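Side-chain contacts in beta-galactosidase/beta-glucuronidase (Faecalibacterium prausnitzii L2-6, PDB 6MVF), which binds flavin mononucleotide and acts as a gut-microbial beta-glucuronidase of glycoside hydrolase family 2: residues 96-101 with 146-151; 358-363 with 410-415. One frame throughout, in Å; residues are numbered along the deposited sequence.

Interaction 1: 96-101 with 146-151; sequences AALDAT and MYPASA
The puckered pyrrolidine ring of Pro148 meets Leu98 at one corner, where Pro148 CD lies 4.4 Å from CD2 of Leu98, while Phe155 and Pro359 also touch this ring. A flat group, the peptide carbonyl of Leu98, is approached by the terminal methyl of Met146, with Met146 CE 3.8 Å from Leu98 O. Tyr147 starts out with its CA–CB bond directed away from 96-101; its ring makes an edge-to-face pair with Phe360, and its OH is hydrogen-bonded to Lys365 N. The contact thus illustrates how one loop can serve two neighbours, Met146 directed toward Leu98 while Tyr147 turns to the barrel side.

Leu98 and Met146 carry most of the buried surface, their side chains passing at a slant. Met146 leaves its backbone with CG anti to N (chi1 -179°), then folds back at chi2 and chi3, both near 61°, a bend that brings sulfur and methyl alongside the base of Leu98. Met146 SD lies 3.9 Å from Leu98 CB, while further out Met146 CG touches CD1 of Leu98 at 4.0 Å. The same methyl borders Asp99, whose CB is 4.1 Å from Met146 CE. These encounters are entirely van der Waals in kind, and no hydrogen bond joins the two segments.

The backbones are unusual on both sides: a cis peptide precedes Leu98 and another precedes Pro148. Leu98 and Asp99 together face Ser139 of strand 131-139, forming a classic beta bulge where strand 99-104 begins. The contact is therefore that of a bulged strand entrance covered by a long interstrand loop, within the sugar-binding domain, a jelly-roll beta-sandwich in family 2 glycoside hydrolases.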
loop_
_atom_site.group_PDB
_atom_site.type_symbol
_atom_site.label_atom_id
_atom_site.label_comp_id
_atom_site.label_asym_id
_atom_site.label_seq_id
_atom_site.Cartn_x
_atom_site.Cartn_y
_atom_site.Cartn_z
ATOM N N ALA A 96 -29.672 11.161 3.880
ATOM C CA ALA A 96 -30.807 10.318 3.521
ATOM C C ALA A 96 -31.744 11.152 2.655
ATOM O O ALA A 96 -32.451 12.031 3.162
ATOM C CB ALA A 96 -31.520 9.777 4.764
ATOM N N ALA A 97 -31.763 10.868 1.359
ATOM C CA ALA A 97 -32.480 11.695 0.399
ATOM C C ALA A 97 -33.865 11.106 0.169
ATOM O O ALA A 97 -33.970 9.989 -0.348
ATOM C CB ALA A 97 -31.691 11.768 -0.905
ATOM N N LEU A 98 -34.930 11.838 0.534
ATOM C CA LEU A 98 -34.929 13.214 1.048
ATOM C C LEU A 98 -35.374 13.339 2.510
ATOM O O LEU A 98 -35.159 14.364 3.157
ATOM C CB LEU A 98 -35.869 14.066 0.212
ATOM C CG LEU A 98 -35.500 14.216 -1.246
ATOM C CD1 LEU A 98 -36.605 14.990 -1.961
ATOM C CD2 LEU A 98 -34.146 14.928 -1.357
ATOM N N ASP A 99 -36.022 12.285 2.999
ATOM C CA ASP A 99 -36.764 12.269 4.252
ATOM C C ASP A 99 -36.563 10.893 4.859
ATOM O O ASP A 99 -36.595 9.898 4.131
ATOM C CB ASP A 99 -38.253 12.541 3.990
ATOM C CG ASP A 99 -39.025 12.927 5.242
ATOM O OD1 ASP A 99 -38.430 12.922 6.344
ATOM O OD2 ASP A 99 -40.239 13.238 5.123
ATOM N N ALA A 100 -36.330 10.821 6.171
ATOM C CA ALA A 100 -35.893 9.559 6.753
ATOM C C ALA A 100 -36.496 9.314 8.130
ATOM O O ALA A 100 -36.809 10.250 8.873
ATOM C CB ALA A 100 -34.368 9.485 6.858
ATOM N N THR A 101 -36.639 8.027 8.461
ATOM C CA THR A 101 -37.006 7.565 9.797
ATOM C C THR A 101 -36.089 6.412 10.169
ATOM O O THR A 101 -35.935 5.471 9.385
ATOM C CB THR A 101 -38.473 7.099 9.866
ATOM O OG1 THR A 101 -39.350 8.193 9.565
ATOM C CG2 THR A 101 -38.791 6.591 11.261
ATOM N N MET A 146 -40.949 20.299 1.849
ATOM C CA MET A 146 -39.688 19.792 1.317
ATOM C C MET A 146 -39.029 20.761 0.345
ATOM O O MET A 146 -39.686 21.339 -0.522
ATOM C CB MET A 146 -39.916 18.457 0.610
ATOM C CG MET A 146 -38.649 17.830 0.045
ATOM S SD MET A 146 -37.420 17.471 1.330
ATOM C CE MET A 146 -38.350 16.309 2.341
ATOM N N TYR A 147 -37.716 20.933 0.498
ATOM C CA TYR A 147 -36.831 21.409 -0.556
ATOM C C TYR A 147 -35.706 20.404 -0.745
ATOM O O TYR A 147 -35.248 19.809 0.239
ATOM C CB TYR A 147 -36.212 22.754 -0.226
ATOM C CG TYR A 147 -37.179 23.894 -0.131
ATOM C CD1 TYR A 147 -37.430 24.687 -1.234
ATOM C CD2 TYR A 147 -37.809 24.203 1.074
ATOM C CE1 TYR A 147 -38.288 25.744 -1.164
ATOM C CE2 TYR A 147 -38.665 25.268 1.163
ATOM C CZ TYR A 147 -38.902 26.044 0.031
ATOM O OH TYR A 147 -39.753 27.123 0.070
ATOM N N PRO A 148 -35.229 20.195 -1.981
ATOM C CA PRO A 148 -35.697 20.775 -3.254
ATOM C C PRO A 148 -37.024 20.196 -3.735
ATOM O O PRO A 148 -37.369 19.075 -3.366
ATOM C CB PRO A 148 -34.583 20.409 -4.249
ATOM C CG PRO A 148 -33.982 19.144 -3.694
ATOM C CD PRO A 148 -34.078 19.288 -2.175
ATOM N N ALA A 149 -37.761 20.950 -4.547
ATOM C CA ALA A 149 -39.020 20.444 -5.074
ATOM C C ALA A 149 -39.124 20.700 -6.567
ATOM O O ALA A 149 -39.671 19.876 -7.306
ATOM C CB ALA A 149 -40.197 21.069 -4.332
ATOM N N SER A 150 -38.584 21.827 -7.023
ATOM C CA SER A 150 -38.603 22.193 -8.434
ATOM C C SER A 150 -37.187 22.581 -8.849
ATOM O O SER A 150 -36.695 23.647 -8.468
ATOM C CB SER A 150 -39.587 23.335 -8.690
ATOM O OG SER A 150 -39.661 23.619 -10.079
ATOM N N ALA A 151 -36.532 21.725 -9.629
ATOM C CA ALA A 151 -35.156 21.997 -10.014
ATOM C C ALA A 151 -34.777 21.157 -11.224
ATOM O O ALA A 151 -35.409 20.145 -11.532
ATOM C CB ALA A 151 -34.189 21.734 -8.854
#

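Interaction 2: 358-363 with 410-415; sequences IPFISV and VDTHHD
Phe360 faces Thr412 and His413 from an irregular segment, where it forms the centre of an inverse gamma turn, whereas its two partners are consecutive residues of helix 407-423. The main chains stay well apart, Phe360 CA and His413 CA being 10.0 Å from each other, and side chains bridge the interval. The principle is that one large ring can join a loop to a helix without any hydrogen bond between them.

Phe360 reaches out with CG anti to the backbone N (chi1 -171°), which carries the far side of its ring to the helix. Phe360 CE2 lies 3.4 Å from His413 CE1, and Phe360 CE2 is 3.7 Å from the methyl Thr412 CG2. The two rings are inclined at 37°, centroids 5.1 Å apart, in an oblique pairing. His413 is fixed in rotation by bonds on both nitrogens, NE2 to Ser397 OG and ND1 to Leu409 O; Thr412 OG1 is engaged with Glu408 O, leaving its methyl for the phenylalanine. Replacing Phe360 by an alanine would probably leave a gap beside the imidazole and the threonine methyl, stripping the helix of this link to the loop. Such packing, between the loop following strand 353-357 and the helix following the neighbouring parallel strand 391-398, is characteristic of a TIM barrel.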
loop_
_atom_site.group_PDB
_atom_site.type_symbol
_atom_site.label_atom_id
_atom_site.label_comp_id
_atom_site.label_asym_id
_atom_site.label_seq_id
_atom_site.Cartn_x
_atom_site.Cartn_y
_atom_site.Cartn_z
ATOM N N ILE A 358 -27.719 25.874 0.292
ATOM C CA ILE A 358 -28.834 24.989 0.627
ATOM C C ILE A 358 -29.735 24.892 -0.599
ATOM O O ILE A 358 -29.680 25.779 -1.461
ATOM C CB ILE A 358 -29.613 25.507 1.846
ATOM C CG1 ILE A 358 -30.123 26.929 1.572
ATOM C CG2 ILE A 358 -28.763 25.447 3.107
ATOM C CD1 ILE A 358 -30.816 27.557 2.727
ATOM N N PRO A 359 -30.577 23.838 -0.729
ATOM C CA PRO A 359 -31.450 23.715 -1.914
ATOM C C PRO A 359 -32.747 24.512 -1.825
ATOM O O PRO A 359 -33.811 24.008 -2.175
ATOM C CB PRO A 359 -31.735 22.209 -1.981
ATOM C CG PRO A 359 -31.673 21.782 -0.558
ATOM C CD PRO A 359 -30.642 22.646 0.127
ATOM N N PHE A 360 -32.671 25.752 -1.352
ATOM C CA PHE A 360 -33.785 26.705 -1.394
ATOM C C PHE A 360 -33.885 27.241 -2.826
ATOM O O PHE A 360 -33.339 28.290 -3.179
ATOM C CB PHE A 360 -33.533 27.800 -0.366
ATOM C CG PHE A 360 -34.688 28.721 -0.145
ATOM C CD1 PHE A 360 -35.970 28.365 -0.551
ATOM C CD2 PHE A 360 -34.482 29.969 0.463
ATOM C CE1 PHE A 360 -37.032 29.232 -0.342
ATOM C CE2 PHE A 360 -35.532 30.844 0.670
ATOM C CZ PHE A 360 -36.809 30.481 0.271
ATOM N N ILE A 361 -34.580 26.492 -3.683
ATOM C CA ILE A 361 -34.424 26.639 -5.125
ATOM C C ILE A 361 -35.771 26.838 -5.820
ATOM O O ILE A 361 -36.754 26.150 -5.518
ATOM C CB ILE A 361 -33.674 25.422 -5.713
ATOM C CG1 ILE A 361 -33.397 25.601 -7.207
ATOM C CG2 ILE A 361 -34.426 24.138 -5.444
ATOM C CD1 ILE A 361 -32.117 24.903 -7.666
ATOM N N SER A 362 -35.802 27.802 -6.750
ATOM C CA SER A 362 -36.801 27.942 -7.814
ATOM C C SER A 362 -38.139 28.523 -7.376
ATOM O O SER A 362 -38.562 29.552 -7.909
ATOM C CB SER A 362 -37.072 26.605 -8.499
ATOM O OG SER A 362 -36.150 26.363 -9.535
ATOM N N VAL A 363 -38.819 27.854 -6.445
ATOM C CA VAL A 363 -40.232 28.083 -6.144
ATOM C C VAL A 363 -40.388 28.170 -4.636
ATOM O O VAL A 363 -40.220 27.168 -3.932
ATOM C CB VAL A 363 -41.130 26.969 -6.697
ATOM C CG1 VAL A 363 -42.543 27.136 -6.155
ATOM C CG2 VAL A 363 -41.100 26.941 -8.230
ATOM N N VAL A 410 -39.521 37.047 0.690
ATOM C CA VAL A 410 -38.499 38.039 0.999
ATOM C C VAL A 410 -38.108 37.959 2.472
ATOM O O VAL A 410 -36.925 38.057 2.821
ATOM C CB VAL A 410 -38.993 39.450 0.610
ATOM C CG1 VAL A 410 -38.018 40.503 1.092
ATOM C CG2 VAL A 410 -39.200 39.561 -0.897
ATOM N N ASP A 411 -39.094 37.782 3.359
ATOM C CA ASP A 411 -38.807 37.713 4.787
ATOM C C ASP A 411 -37.935 36.518 5.103
ATOM O O ASP A 411 -37.088 36.574 5.999
ATOM C CB ASP A 411 -40.102 37.635 5.593
ATOM C CG ASP A 411 -40.900 38.916 5.529
ATOM O OD1 ASP A 411 -40.322 39.943 5.107
ATOM O OD2 ASP A 411 -42.095 38.895 5.900
ATOM N N THR A 412 -38.142 35.418 4.384
ATOM C CA THR A 412 -37.318 34.241 4.598
ATOM C C THR A 412 -35.866 34.533 4.234
ATOM O O THR A 412 -34.943 34.067 4.911
ATOM C CB THR A 412 -37.888 33.062 3.800
ATOM O OG1 THR A 412 -39.213 32.782 4.266
ATOM C CG2 THR A 412 -37.021 31.813 3.961
ATOM N N HIS A 413 -35.643 35.356 3.205
ATOM C CA HIS A 413 -34.267 35.695 2.853
ATOM C C HIS A 413 -33.622 36.585 3.908
ATOM O O HIS A 413 -32.422 36.473 4.150
ATOM C CB HIS A 413 -34.206 36.331 1.465
ATOM C CG HIS A 413 -34.310 35.336 0.343
ATOM N ND1 HIS A 413 -35.452 34.603 0.098
ATOM C CD2 HIS A 413 -33.407 34.942 -0.587
ATOM C CE1 HIS A 413 -35.251 33.803 -0.936
ATOM N NE2 HIS A 413 -34.018 33.991 -1.373
ATOM N N HIS A 414 -34.392 37.439 4.580
ATOM C CA HIS A 414 -33.823 38.191 5.691
ATOM C C HIS A 414 -33.575 37.286 6.895
ATOM O O HIS A 414 -32.551 37.423 7.571
ATOM C CB HIS A 414 -34.733 39.365 6.061
ATOM C CG HIS A 414 -34.812 40.427 5.003
ATOM N ND1 HIS A 414 -36.003 40.829 4.437
ATOM C CD2 HIS A 414 -33.846 41.173 4.414
ATOM C CE1 HIS A 414 -35.767 41.766 3.536
ATOM N NE2 HIS A 414 -34.468 41.992 3.502
ATOM N N ASP A 415 -34.492 36.349 7.173
ATOM C CA ASP A 415 -34.265 35.362 8.230
ATOM C C ASP A 415 -32.979 34.580 7.985
ATOM O O ASP A 415 -32.192 34.358 8.913
ATOM C CB ASP A 415 -35.457 34.394 8.333
ATOM C CG ASP A 415 -36.760 35.096 8.770
ATOM O OD1 ASP A 415 -36.676 36.161 9.410
ATOM O OD2 ASP A 415 -37.870 34.589 8.477
#

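From the N terminus, interaction 1 comes first: it closes a loop from the strand entrance at 96-101 to 146-151, entirely within the sugar-binding region. Interaction 2 opens only after that loop has closed, joining 358-363 to 410-415 within the TIM barrel, so the two contacts follow in series and neither nest nor cross. Their centres are nevertheless only about 16 Å apart, because 146-151 rests directly on 358-363. There Tyr147 CB approaches Pro359 O at 3.3 Å, and a weak hydrogen bond links Ser150 O to Ser362 OG. Sheet strand, interstrand loop, barrel loop and barrel helix thus follow one another as successive layers across the domain boundary.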